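Local coordinates for putative carboxynorspermidine decarboxylase protein (Sinorhizobium meliloti, PDB 3MT1) that probably catalyses the pyridoxal phosphate-dependent decarboxylation of carboxynorspermidine and carboxyspermidine to norspermidine and spermidine, at residues K11-L14 and T15-M18. Numbering follows the deposited sequence.
Sequences KAKL and TRNM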
# COMPACT_ATOMS: atom_id res chain seq x y z
N LYS B 11 22.44 11.86 4.81
CA LYS B 11 23.29 12.27 3.72
C LYS B 11 24.65 11.53 3.72
O LYS B 11 25.10 11.02 2.68
CB LYS B 11 23.49 13.79 3.75
CG LYS B 11 23.86 14.30 2.41
CD LYS B 11 24.50 15.60 2.45
CE LYS B 11 24.96 15.96 1.04
NZ LYS B 11 25.90 17.10 1.06
N ALA B 12 25.31 11.46 4.87
CA ALA B 12 26.63 10.80 4.94
C ALA B 12 26.61 9.27 4.63
O ALA B 12 27.54 8.76 4.02
CB ALA B 12 27.32 11.09 6.27
N LYS B 13 25.56 8.57 5.07
CA LYS B 13 25.45 7.13 4.84
C LYS B 13 25.06 6.79 3.41
O LYS B 13 25.53 5.78 2.86
CB LYS B 13 24.46 6.50 5.81
CG LYS B 13 25.05 6.39 7.18
CD LYS B 13 24.00 5.96 8.18
CE LYS B 13 24.55 6.06 9.57
NZ LYS B 13 23.37 6.08 10.43
N LEU B 14 24.22 7.63 2.83
CA LEU B 14 23.88 7.47 1.45
C LEU B 14 25.15 7.64 0.63
O LEU B 14 25.45 6.80 -0.20
CB LEU B 14 22.80 8.47 1.03
CG LEU B 14 22.34 8.48 -0.43
CD1 LEU B 14 21.77 7.12 -0.94
CD2 LEU B 14 21.26 9.49 -0.57
N THR B 15 25.91 8.70 0.89
CA THR B 15 27.17 8.93 0.20
C THR B 15 28.15 7.76 0.30
O THR B 15 28.78 7.41 -0.70
CB THR B 15 27.85 10.19 0.69
OG1 THR B 15 26.99 11.29 0.40
CG2 THR B 15 29.20 10.40 0.02
N ARG B 16 28.29 7.18 1.50
CA ARG B 16 29.09 5.96 1.70
C ARG B 16 28.71 4.96 0.59
O ARG B 16 29.57 4.49 -0.11
CB ARG B 16 28.89 5.43 3.14
CG ARG B 16 29.53 4.08 3.56
CD ARG B 16 28.56 3.33 4.53
NE ARG B 16 27.17 3.50 4.03
CZ ARG B 16 26.04 3.07 4.60
NH1 ARG B 16 26.04 2.39 5.73
NH2 ARG B 16 24.88 3.32 4.00
N ASN B 17 27.41 4.73 0.37
CA ASN B 17 26.94 3.79 -0.65
C ASN B 17 27.32 4.23 -2.04
O ASN B 17 27.70 3.43 -2.89
CB ASN B 17 25.42 3.62 -0.63
CG ASN B 17 24.92 2.89 0.59
OD1 ASN B 17 25.69 2.30 1.35
ND2 ASN B 17 23.60 2.93 0.78
N MSE B 18 27.19 5.52 -2.27
CA MSE B 18 27.44 6.06 -3.56
C MSE B 18 28.91 5.87 -3.92
O MSE B 18 29.22 5.51 -5.04
CB MSE B 18 27.01 7.51 -3.57
CG MSE B 18 25.48 7.65 -3.58
SE MSE B 18 24.67 6.87 -5.20
CE MSE B 18 23.81 5.28 -4.46
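Arg16 folds back over the first turn of helix 11-28 and reaches back to the carbonyl of Lys13. Its chain bends at chi2 and chi3, which swings the guanidinium toward the preceding turn; NH2 comes to 2.8 Å and NE to 3.0 Å from Lys13 O, both bonds weak because their N-H groups point well off the oxygen. CB of Lys13 lies over one guanidinium face, near its rim, 3.7 Å from NH2, while the extended lysine chain runs away. Lys13 O also takes the helical bond from Asn17 N, a long one at 3.3 Å. Two residues earlier along the helix, Lys11 O receives two bonds from Thr15: its backbone N, nearly straight at 167°, and its OG1, also 3.0 Å from that oxygen, approach from opposite faces of the carbonyl plane. OG1 gets there by standing beside its own backbone N (chi1 -62°). On the buried side, Leu14 CD1 and the selenomethionine methyl CE of Met18 meet loosely at 4.5 Å; Leu14 also packs on Leu47 and Ile236. Asn17 ND2 bonds to the carbonyls of Ser235 and Thr237. These i to i+4 bonds open the helix linking strand 6-10 of the mixed sheet to strand 31-35, first of the eight-stranded barrel. Lys11 O thus takes an N-H and a hydroxyl bond, whereas Arg16's weak bonds, including NH2 to Thr237 O, probably only bias where its guanidinium rests.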